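Local atomic coordinates of probable acetyltransferase (Pseudomonas aeruginosa PAO1, PDB entry 2EUI), a protein that is of unknown function but belongs to the GNAT family, so it probably transfers an acyl group, other than an aminoacyl group, to an unidentified acceptor. Residues C64-S69 with Q101-M106; L51-A54 with R59-G62; P16-Y21 with R35-K40; E23-L28 with D83-E88. One frame throughout, in Å; residues are numbered along the deposited sequence.

Contact 1 of 4, residues C64-S69 with Q101-M106; sequences CQLYPS and QHAKQM
Ala103, which meets Leu66 and Cys64 through its CB, sits on a helical turn closed by the backbone bond from Gln105 N to Gln101 O, 2.8 Å long. No hydrogen bond crosses between strand 60-71 and helix 92-109 here; the meeting is wholly apolar. Leu66 approaches with its fork: CD1 and CD2 both lie 4.1 Å from Ala103 CB, which rests before the two methyls and not against one of them. With CG anti to the carbonyl carbon (chi1 -58°), the leucine branches reach out from the sheet toward the helix. Two residues earlier on the same side of the strand, Cys64 adds its sulfur, SG standing 4.3 Å from Ala103 CB. The backbones stay well apart, with 8.0 Å between Cys64 CA and Ala103 CA. Tyr50 of strand 48-53 packs on Leu66, Ala103 and selenomethionine Met106, so Ala103 meets side chains of strands 60-71 and 48-53, and Leu81 of strand 76-86 backs Leu66. On the other side of strand 64-69, Tyr67 OH bonds to Ser72 OG of the second subunit. Helix 92-109 is the connection of the beta-alpha-beta crossover between the parallel strands 76-86 and 112-120, a core element of the GNAT fold. Within this contact strand and helix meet by van der Waals packing alone, a small methyl against a branched and a sulfur-bearing side chain.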
# COMPACT_ATOMS: atom_id res chain seq x y z
N CYS A 64 -10.04 -10.43 -8.04
CA CYS A 64 -9.81 -9.29 -7.17
C CYS A 64 -8.42 -9.40 -6.50
O CYS A 64 -7.94 -10.50 -6.25
CB CYS A 64 -10.93 -9.27 -6.13
SG CYS A 64 -10.69 -8.15 -4.78
N GLN A 65 -7.78 -8.26 -6.26
CA GLN A 65 -6.47 -8.29 -5.60
C GLN A 65 -6.32 -7.20 -4.54
O GLN A 65 -6.66 -6.03 -4.76
CB GLN A 65 -5.31 -8.19 -6.60
CG GLN A 65 -3.93 -8.38 -5.95
CD GLN A 65 -2.80 -8.52 -6.98
OE1 GLN A 65 -2.68 -7.72 -7.91
NE2 GLN A 65 -1.97 -9.54 -6.79
N LEU A 66 -5.84 -7.62 -3.38
CA LEU A 66 -5.62 -6.70 -2.29
C LEU A 66 -4.19 -6.86 -1.82
O LEU A 66 -3.63 -7.94 -1.91
CB LEU A 66 -6.58 -7.01 -1.13
CG LEU A 66 -8.09 -6.99 -1.39
CD1 LEU A 66 -8.55 -8.30 -2.00
CD2 LEU A 66 -8.80 -6.77 -0.08
N TYR A 67 -3.61 -5.76 -1.34
CA TYR A 67 -2.25 -5.81 -0.81
C TYR A 67 -2.29 -5.55 0.68
O TYR A 67 -2.87 -4.57 1.14
CB TYR A 67 -1.35 -4.76 -1.48
CG TYR A 67 -1.19 -4.96 -2.96
CD1 TYR A 67 -0.93 -6.23 -3.49
CD2 TYR A 67 -1.31 -3.89 -3.84
CE1 TYR A 67 -0.81 -6.42 -4.87
CE2 TYR A 67 -1.19 -4.07 -5.22
CZ TYR A 67 -0.94 -5.34 -5.72
OH TYR A 67 -0.79 -5.53 -7.08
N PRO A 68 -1.67 -6.44 1.47
CA PRO A 68 -1.63 -6.31 2.93
C PRO A 68 -0.81 -5.09 3.38
O PRO A 68 0.26 -4.82 2.84
CB PRO A 68 -0.99 -7.61 3.37
CG PRO A 68 -0.01 -7.86 2.26
CD PRO A 68 -0.85 -7.58 1.03
N SER A 69 -1.33 -4.34 4.36
CA SER A 69 -0.63 -3.17 4.88
C SER A 69 -0.92 -2.96 6.36
O SER A 69 -1.61 -3.76 6.98
CB SER A 69 -0.99 -1.92 4.08
OG SER A 69 -0.06 -0.88 4.35
N GLN A 101 -17.49 -8.11 -1.78
CA GLN A 101 -18.10 -8.47 -0.51
C GLN A 101 -17.21 -9.46 0.23
O GLN A 101 -16.89 -9.28 1.40
CB GLN A 101 -19.47 -9.09 -0.72
CG GLN A 101 -20.13 -9.53 0.57
CD GLN A 101 -20.93 -10.80 0.39
OE1 GLN A 101 -20.39 -11.82 -0.05
NE2 GLN A 101 -22.21 -10.75 0.72
N HIS A 102 -16.82 -10.52 -0.47
CA HIS A 102 -15.96 -11.53 0.12
C HIS A 102 -14.69 -10.84 0.64
O HIS A 102 -14.20 -11.15 1.73
CB HIS A 102 -15.61 -12.57 -0.94
CG HIS A 102 -15.00 -13.82 -0.40
ND1 HIS A 102 -13.67 -13.91 -0.05
CD2 HIS A 102 -15.53 -15.04 -0.15
CE1 HIS A 102 -13.41 -15.12 0.40
NE2 HIS A 102 -14.52 -15.83 0.34
N ALA A 103 -14.18 -9.89 -0.14
CA ALA A 103 -12.97 -9.15 0.23
C ALA A 103 -13.20 -8.30 1.47
O ALA A 103 -12.36 -8.29 2.37
CB ALA A 103 -12.52 -8.27 -0.93
N LYS A 104 -14.32 -7.59 1.52
CA LYS A 104 -14.62 -6.74 2.67
C LYS A 104 -14.83 -7.58 3.92
O LYS A 104 -14.38 -7.21 5.01
CB LYS A 104 -15.85 -5.88 2.41
CG LYS A 104 -16.15 -4.94 3.57
CD LYS A 104 -17.28 -3.96 3.29
CE LYS A 104 -17.62 -3.21 4.58
NZ LYS A 104 -18.77 -2.27 4.46
N GLN A 105 -15.51 -8.72 3.78
CA GLN A 105 -15.74 -9.59 4.92
C GLN A 105 -14.41 -10.11 5.43
O GLN A 105 -14.27 -10.41 6.62
CB GLN A 105 -16.66 -10.75 4.54
CG GLN A 105 -18.06 -10.31 4.09
CD GLN A 105 -18.95 -9.81 5.23
OE1 GLN A 105 -19.72 -10.58 5.83
NE2 GLN A 105 -18.84 -8.51 5.54
N MSE A 106 -13.43 -10.21 4.55
CA MSE A 106 -12.12 -10.69 4.97
C MSE A 106 -11.45 -9.61 5.81
O MSE A 106 -10.92 -9.90 6.88
CB MSE A 106 -11.25 -11.05 3.77
CG MSE A 106 -9.86 -11.55 4.14
SE MSE A 106 -8.48 -10.21 3.99
CE MSE A 106 -8.52 -9.55 5.73

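Contact 2 of 4, residues L51-A54 with R59-G62; sequences LALA and RLLG
Two backbone hydrogen bonds join Ala52 to the neighbouring strand of the hairpin 48-53/60-71. Ala52 N donates to Gly62 O over 3.0 Å, and Leu61 N donates to Ala52 O over 2.9 Å. Ala52 thus faces two consecutive residues, Leu61 with near-helical backbone angles and Gly62 extended, an arrangement consistent with a classic beta bulge.

Apolar contacts gather on the side covered by helix 11-24. There Leu60 CD1 enters between two leucines, 3.4 Å from Leu51 CD2 and 3.6 Å from Leu53 CD2; Leu60 takes up this place with CG anti to its backbone N (chi1 -160°), and Leu13, Leu14 and Leu17 of the helix pack on it.

Mixed contacts occur near the turn. Leu61 CD1 lies 4.0 Å from Ala54 CB, which Arg59 NH1 approaches to 3.8 Å. Leu61 CD2 sits over one face of the Arg59 guanidinium, toward its rim. Arg2 NH2 takes up Ala54 O.

The chemistry divides by place: the backbone bonds join the two strands, leucines pack toward helix 11-24, and the arginine's charged end stays at the exposed margin.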
# COMPACT_ATOMS: atom_id res chain seq x y z
N LEU A 51 -10.63 -15.22 -6.67
CA LEU A 51 -11.10 -15.64 -7.99
C LEU A 51 -12.56 -16.06 -7.97
O LEU A 51 -12.95 -16.90 -7.15
CB LEU A 51 -10.27 -16.82 -8.50
CG LEU A 51 -8.75 -16.67 -8.60
CD1 LEU A 51 -8.09 -17.99 -9.01
CD2 LEU A 51 -8.43 -15.56 -9.58
N ALA A 52 -13.36 -15.48 -8.86
CA ALA A 52 -14.78 -15.84 -8.97
C ALA A 52 -14.88 -16.91 -10.05
O ALA A 52 -14.62 -16.64 -11.23
CB ALA A 52 -15.62 -14.62 -9.37
N LEU A 53 -15.23 -18.13 -9.65
CA LEU A 53 -15.35 -19.25 -10.59
C LEU A 53 -16.77 -19.76 -10.76
O LEU A 53 -17.51 -19.90 -9.78
CB LEU A 53 -14.46 -20.40 -10.14
CG LEU A 53 -13.04 -20.06 -9.70
CD1 LEU A 53 -12.22 -21.35 -9.55
CD2 LEU A 53 -12.39 -19.10 -10.70
N ALA A 54 -17.15 -20.05 -12.01
CA ALA A 54 -18.49 -20.57 -12.30
C ALA A 54 -18.61 -21.91 -11.58
O ALA A 54 -17.63 -22.65 -11.50
CB ALA A 54 -18.65 -20.76 -13.80
N ARG A 59 -13.73 -21.80 -14.81
CA ARG A 59 -13.52 -20.71 -15.75
C ARG A 59 -13.62 -19.39 -14.98
O ARG A 59 -14.61 -19.09 -14.32
CB ARG A 59 -14.50 -20.80 -16.92
CG ARG A 59 -15.71 -19.92 -16.88
CD ARG A 59 -16.17 -19.62 -18.31
NE ARG A 59 -17.20 -18.59 -18.36
CZ ARG A 59 -18.45 -18.79 -17.95
NH1 ARG A 59 -18.81 -19.98 -17.48
NH2 ARG A 59 -19.33 -17.79 -18.01
N LEU A 60 -12.54 -18.64 -15.04
CA LEU A 60 -12.42 -17.36 -14.35
C LEU A 60 -13.38 -16.29 -14.88
O LEU A 60 -13.23 -15.80 -16.01
CB LEU A 60 -10.96 -16.91 -14.47
CG LEU A 60 -10.38 -15.88 -13.52
CD1 LEU A 60 -10.56 -16.33 -12.06
CD2 LEU A 60 -8.90 -15.70 -13.87
N LEU A 61 -14.36 -15.91 -14.06
CA LEU A 61 -15.35 -14.90 -14.44
C LEU A 61 -14.86 -13.53 -14.06
O LEU A 61 -15.26 -12.51 -14.64
CB LEU A 61 -16.68 -15.18 -13.74
CG LEU A 61 -17.20 -16.62 -13.86
CD1 LEU A 61 -18.22 -16.87 -12.77
CD2 LEU A 61 -17.80 -16.86 -15.24
N GLY A 62 -13.98 -13.50 -13.07
CA GLY A 62 -13.43 -12.24 -12.61
C GLY A 62 -12.45 -12.48 -11.48
O GLY A 62 -12.31 -13.60 -10.99

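Contact 3 of 4, residues P16-Y21 with R35-K40; sequences PLFVKY and RKFLEK
In this GNAT fold helices 11-24 and 31-44 lie on the same side of the central sheet, and this buried contact joins them through Phe18, Leu38 and Phe37. Leu38 covers one face of the Phe18 ring. Leu38 CD2 stands 3.5 Å from the centroid of the Phe18 ring and only 4° off the normal, a CH-pi contact placed almost exactly over the centre. The other branch reaches toward the root of the same side chain, with Leu38 CD1 3.5 Å from Phe18 CG. The two side chains run past one another in opposite directions, each pointing to the other's helix, which lets the leucine lie along the ring and not merely touch its end. Phe18 extends across the gap because CG is anti to its backbone N (chi1 -175°). The far end of the ring then meets the second aromatic, Phe37, whose side chain crosses that of Phe18 at about a right angle.

Around this apolar group the helices carry charge. Arg35 NH2 forms a salt bridge with Asp12 OD1, linking the two helices again, while Lys36 NZ and Glu39 OE1 form a weak one within helix 31-44. Phe63 of strand 60-71 packs on Phe18, Tyr67 on Phe37, and Ser72 and Leu75 of the second subunit touch Phe18 and Phe37 respectively; the contact therefore borders both the sheet and the dimer partner. Within helix 11-24, Phe18 O lies at the edge of the Tyr21 ring, in its plane. Where the two phenylalanines come nearest, Phe18 CZ is 3.8 Å from Phe37 CD2.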
# COMPACT_ATOMS: atom_id res chain seq x y z
N PRO A 16 -3.94 -14.84 -18.19
CA PRO A 16 -4.60 -14.19 -19.32
C PRO A 16 -5.65 -13.15 -18.93
O PRO A 16 -5.80 -12.12 -19.59
CB PRO A 16 -5.18 -15.37 -20.10
CG PRO A 16 -5.41 -16.40 -19.05
CD PRO A 16 -4.17 -16.30 -18.21
N LEU A 17 -6.38 -13.41 -17.84
CA LEU A 17 -7.39 -12.46 -17.40
C LEU A 17 -6.76 -11.22 -16.77
O LEU A 17 -7.35 -10.15 -16.79
CB LEU A 17 -8.35 -13.10 -16.40
CG LEU A 17 -9.57 -12.19 -16.19
CD1 LEU A 17 -10.29 -12.02 -17.53
CD2 LEU A 17 -10.50 -12.79 -15.15
N PHE A 18 -5.56 -11.39 -16.22
CA PHE A 18 -4.83 -10.29 -15.61
C PHE A 18 -4.40 -9.29 -16.69
O PHE A 18 -4.34 -8.08 -16.46
CB PHE A 18 -3.60 -10.81 -14.88
CG PHE A 18 -2.86 -9.77 -14.10
CD1 PHE A 18 -3.47 -9.09 -13.06
CD2 PHE A 18 -1.53 -9.50 -14.38
CE1 PHE A 18 -2.76 -8.16 -12.30
CE2 PHE A 18 -0.81 -8.56 -13.63
CZ PHE A 18 -1.43 -7.89 -12.59
N VAL A 19 -4.10 -9.84 -17.86
CA VAL A 19 -3.68 -9.04 -19.00
C VAL A 19 -4.85 -8.18 -19.48
O VAL A 19 -4.72 -6.97 -19.65
CB VAL A 19 -3.19 -9.97 -20.13
CG1 VAL A 19 -2.97 -9.16 -21.42
CG2 VAL A 19 -1.90 -10.67 -19.69
N LYS A 20 -6.00 -8.83 -19.70
CA LYS A 20 -7.22 -8.17 -20.15
C LYS A 20 -7.46 -6.92 -19.32
O LYS A 20 -7.77 -5.85 -19.84
CB LYS A 20 -8.42 -9.10 -19.99
CG LYS A 20 -8.32 -10.41 -20.75
CD LYS A 20 -8.91 -10.27 -22.13
CE LYS A 20 -8.85 -11.60 -22.84
NZ LYS A 20 -9.20 -12.69 -21.89
N TYR A 21 -7.34 -7.10 -18.00
CA TYR A 21 -7.52 -6.04 -17.02
C TYR A 21 -6.59 -4.84 -17.26
O TYR A 21 -7.03 -3.70 -17.33
CB TYR A 21 -7.27 -6.61 -15.62
CG TYR A 21 -7.02 -5.57 -14.55
CD1 TYR A 21 -8.04 -4.74 -14.11
CD2 TYR A 21 -5.76 -5.43 -13.98
CE1 TYR A 21 -7.81 -3.78 -13.14
CE2 TYR A 21 -5.52 -4.48 -13.01
CZ TYR A 21 -6.55 -3.66 -12.58
OH TYR A 21 -6.33 -2.71 -11.60
N ARG A 35 2.62 -12.21 -16.30
CA ARG A 35 2.57 -13.51 -15.67
C ARG A 35 3.70 -13.59 -14.64
O ARG A 35 3.54 -14.22 -13.59
CB ARG A 35 2.73 -14.62 -16.73
CG ARG A 35 2.58 -16.03 -16.17
CD ARG A 35 2.72 -17.08 -17.26
NE ARG A 35 2.40 -18.44 -16.82
CZ ARG A 35 3.08 -19.11 -15.89
NH1 ARG A 35 4.12 -18.57 -15.28
NH2 ARG A 35 2.70 -20.35 -15.57
N LYS A 36 4.82 -12.95 -14.93
CA LYS A 36 5.96 -12.97 -14.00
C LYS A 36 5.63 -12.18 -12.73
O LYS A 36 5.99 -12.60 -11.64
CB LYS A 36 7.21 -12.40 -14.67
CG LYS A 36 8.45 -12.52 -13.80
CD LYS A 36 8.50 -13.90 -13.13
CE LYS A 36 9.66 -14.06 -12.15
NZ LYS A 36 9.66 -15.42 -11.50
N PHE A 37 4.94 -11.05 -12.90
CA PHE A 37 4.53 -10.20 -11.78
C PHE A 37 3.63 -10.98 -10.80
O PHE A 37 3.87 -10.97 -9.59
CB PHE A 37 3.76 -8.98 -12.31
CG PHE A 37 3.26 -8.06 -11.22
CD1 PHE A 37 4.14 -7.22 -10.55
CD2 PHE A 37 1.93 -8.08 -10.84
CE1 PHE A 37 3.69 -6.39 -9.51
CE2 PHE A 37 1.46 -7.26 -9.81
CZ PHE A 37 2.35 -6.42 -9.14
N LEU A 38 2.62 -11.64 -11.35
CA LEU A 38 1.68 -12.44 -10.57
C LEU A 38 2.35 -13.61 -9.87
O LEU A 38 1.90 -14.06 -8.81
CB LEU A 38 0.57 -12.98 -11.46
CG LEU A 38 -0.41 -11.98 -12.07
CD1 LEU A 38 -1.41 -12.74 -12.93
CD2 LEU A 38 -1.10 -11.20 -10.97
N GLU A 39 3.41 -14.13 -10.46
CA GLU A 39 4.10 -15.25 -9.86
C GLU A 39 4.73 -14.78 -8.55
O GLU A 39 4.49 -15.36 -7.50
CB GLU A 39 5.17 -15.78 -10.80
CG GLU A 39 5.28 -17.30 -10.80
CD GLU A 39 6.59 -17.77 -11.40
OE1 GLU A 39 6.96 -17.26 -12.48
OE2 GLU A 39 7.25 -18.64 -10.78
N LYS A 40 5.51 -13.71 -8.62
CA LYS A 40 6.16 -13.18 -7.43
C LYS A 40 5.16 -12.95 -6.32
O LYS A 40 5.44 -13.25 -5.17
CB LYS A 40 6.87 -11.87 -7.75
CG LYS A 40 8.05 -12.02 -8.65
CD LYS A 40 8.81 -10.73 -8.71
CE LYS A 40 10.01 -10.86 -9.62
NZ LYS A 40 10.79 -9.59 -9.64

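Contact 4 of 4, residues E23-L28 with D83-E88; sequences EFYGML and DIYVAE
Phe24 and Tyr85 both hold CG anti to the backbone N (chi1 -179° and -178°), and these settings send the two rings toward each other from the end of helix 11-24 and from strand 76-86. The rings are neither stacked nor edge-to-face: their planes are inclined at 54° and their centroids lie 5.9 Å apart. Tyr85 makes the contact with CE1, which is 4.0 Å from Phe24 CG and equally near CB at the base of that ring. The phenol oxygen runs on past the base of the phenylalanine, Tyr85 OH lying 4.2 Å from Phe24 CB.

Tyr25 brings a third ring, more loosely, with its CE2 4.4 Å from Tyr85 CD1. It is tied to its sequence neighbour instead: Phe24 turns its edge to the face of Tyr25, with Phe24 CD2 3.6 Å above the plane and over the centre. Tyr21 meets Tyr25 too, and Leu73 of the second subunit packs on Tyr25, while Leu17 and Lys20 from the preceding turns of the helix touch Tyr85. No hydrogen bond crosses this contact, which is made by van der Waals contact, mostly of aromatic rings, and lies at the protein surface.

Just past the rings the chain leaves the helix at Gly26, with positive phi. Gly26 N bonds to Glu23 O over 3.1 Å, and Met27 N turns back to Arg22 O. This is a Schellman motif, here ending the first helix of a GNAT fold beside strand 76-86, whose counterpart in relatives lies along the acetyl-CoA site.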
# COMPACT_ATOMS: atom_id res chain seq x y z
N GLU A 23 -4.91 -4.25 -19.95
CA GLU A 23 -5.14 -3.71 -21.28
C GLU A 23 -6.37 -2.83 -21.26
O GLU A 23 -6.38 -1.74 -21.85
CB GLU A 23 -5.34 -4.84 -22.29
CG GLU A 23 -4.15 -5.74 -22.44
CD GLU A 23 -4.39 -6.83 -23.46
OE1 GLU A 23 -5.36 -7.61 -23.31
OE2 GLU A 23 -3.59 -6.92 -24.43
N PHE A 24 -7.41 -3.29 -20.57
CA PHE A 24 -8.66 -2.56 -20.48
C PHE A 24 -8.49 -1.18 -19.88
O PHE A 24 -9.31 -0.29 -20.11
CB PHE A 24 -9.67 -3.36 -19.66
CG PHE A 24 -11.01 -2.70 -19.54
CD1 PHE A 24 -11.96 -2.85 -20.54
CD2 PHE A 24 -11.31 -1.89 -18.44
CE1 PHE A 24 -13.20 -2.20 -20.45
CE2 PHE A 24 -12.54 -1.25 -18.34
CZ PHE A 24 -13.49 -1.40 -19.34
N TYR A 25 -7.44 -1.00 -19.10
CA TYR A 25 -7.19 0.29 -18.45
C TYR A 25 -6.07 1.12 -19.06
O TYR A 25 -5.56 2.05 -18.43
CB TYR A 25 -6.96 0.08 -16.95
CG TYR A 25 -8.24 -0.23 -16.21
CD1 TYR A 25 -9.23 0.73 -16.07
CD2 TYR A 25 -8.48 -1.50 -15.70
CE1 TYR A 25 -10.43 0.44 -15.42
CE2 TYR A 25 -9.67 -1.81 -15.05
CZ TYR A 25 -10.65 -0.84 -14.91
OH TYR A 25 -11.82 -1.13 -14.25
N GLY A 26 -5.66 0.78 -20.28
CA GLY A 26 -4.65 1.56 -20.96
C GLY A 26 -3.20 1.15 -20.92
O GLY A 26 -2.32 1.95 -21.24
N MSE A 27 -2.92 -0.08 -20.55
CA MSE A 27 -1.53 -0.48 -20.51
C MSE A 27 -1.16 -1.39 -21.68
O MSE A 27 -2.04 -1.93 -22.39
CB MSE A 27 -1.24 -1.17 -19.18
CG MSE A 27 -1.78 -0.46 -17.95
SE MSE A 27 -1.26 1.39 -17.74
CE MSE A 27 -2.98 2.02 -17.26
N LEU A 28 0.14 -1.53 -21.92
CA LEU A 28 0.63 -2.41 -22.97
C LEU A 28 0.47 -3.79 -22.32
O LEU A 28 0.69 -3.94 -21.12
CB LEU A 28 2.10 -2.13 -23.28
CG LEU A 28 2.38 -1.31 -24.54
CD1 LEU A 28 1.97 0.13 -24.36
CD2 LEU A 28 3.85 -1.39 -24.84
N ASP A 83 -6.78 -3.98 -7.48
CA ASP A 83 -7.52 -4.49 -8.64
C ASP A 83 -8.84 -5.20 -8.37
O ASP A 83 -9.01 -5.92 -7.39
CB ASP A 83 -6.66 -5.48 -9.44
CG ASP A 83 -5.19 -5.14 -9.42
OD1 ASP A 83 -4.82 -4.06 -9.94
OD2 ASP A 83 -4.41 -5.97 -8.89
N ILE A 84 -9.75 -5.01 -9.31
CA ILE A 84 -11.06 -5.63 -9.29
C ILE A 84 -11.38 -5.68 -10.79
O ILE A 84 -11.14 -4.71 -11.51
CB ILE A 84 -12.10 -4.78 -8.47
CG1 ILE A 84 -13.48 -5.41 -8.58
CG2 ILE A 84 -12.13 -3.34 -8.93
CD1 ILE A 84 -13.61 -6.75 -7.90
N TYR A 85 -11.87 -6.81 -11.27
CA TYR A 85 -12.16 -6.90 -12.70
C TYR A 85 -12.97 -8.11 -13.12
O TYR A 85 -12.76 -9.23 -12.65
CB TYR A 85 -10.85 -6.90 -13.49
CG TYR A 85 -11.04 -6.96 -14.99
CD1 TYR A 85 -11.38 -5.81 -15.72
CD2 TYR A 85 -10.86 -8.15 -15.70
CE1 TYR A 85 -11.53 -5.85 -17.10
CE2 TYR A 85 -11.01 -8.20 -17.08
CZ TYR A 85 -11.34 -7.05 -17.77
OH TYR A 85 -11.50 -7.09 -19.13
N VAL A 86 -13.90 -7.87 -14.03
CA VAL A 86 -14.75 -8.94 -14.55
C VAL A 86 -14.52 -9.07 -16.05
O VAL A 86 -14.21 -8.10 -16.72
CB VAL A 86 -16.24 -8.63 -14.29
CG1 VAL A 86 -17.08 -9.80 -14.76
CG2 VAL A 86 -16.47 -8.36 -12.81
N ALA A 87 -14.66 -10.28 -16.57
CA ALA A 87 -14.48 -10.51 -18.00
C ALA A 87 -15.77 -10.11 -18.75
O ALA A 87 -16.87 -10.17 -18.18
CB ALA A 87 -14.15 -11.98 -18.25
N GLU A 88 -15.63 -9.71 -20.00
CA GLU A 88 -16.77 -9.29 -20.83
C GLU A 88 -17.97 -10.23 -20.74
O GLU A 88 -19.09 -9.80 -20.44
CB GLU A 88 -16.37 -9.20 -22.30
CG GLU A 88 -15.33 -8.17 -22.63
CD GLU A 88 -15.20 -7.94 -24.13
OE1 GLU A 88 -14.95 -8.91 -24.87
OE2 GLU A 88 -15.35 -6.78 -24.57

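Contacts 1 and 4 join helices to opposite sides of one sheet, contact 2 pairs two of its strands, and contact 3 joins two helices. Helix 92-109 belongs to contact 1 and helix 11-24 to contacts 3 and 4, whose centres are each about 18 Å from that of contact 1. Contacts 3 and 4, about 11 Å apart, are joined by a weak hydrogen bond between Tyr21 OH and Asp83 OD1. Strand 60-71 runs from contact 2 into contact 1, and bonds strand 76-86 of contact 4 through Gln65 N to Asp83 O, 2.9 Å. Leu17 CD2 packs 3.5 Å from Leu60 CG, tying contact 3 to contact 2. Contacts 1, 3 and 4 also touch the second subunit.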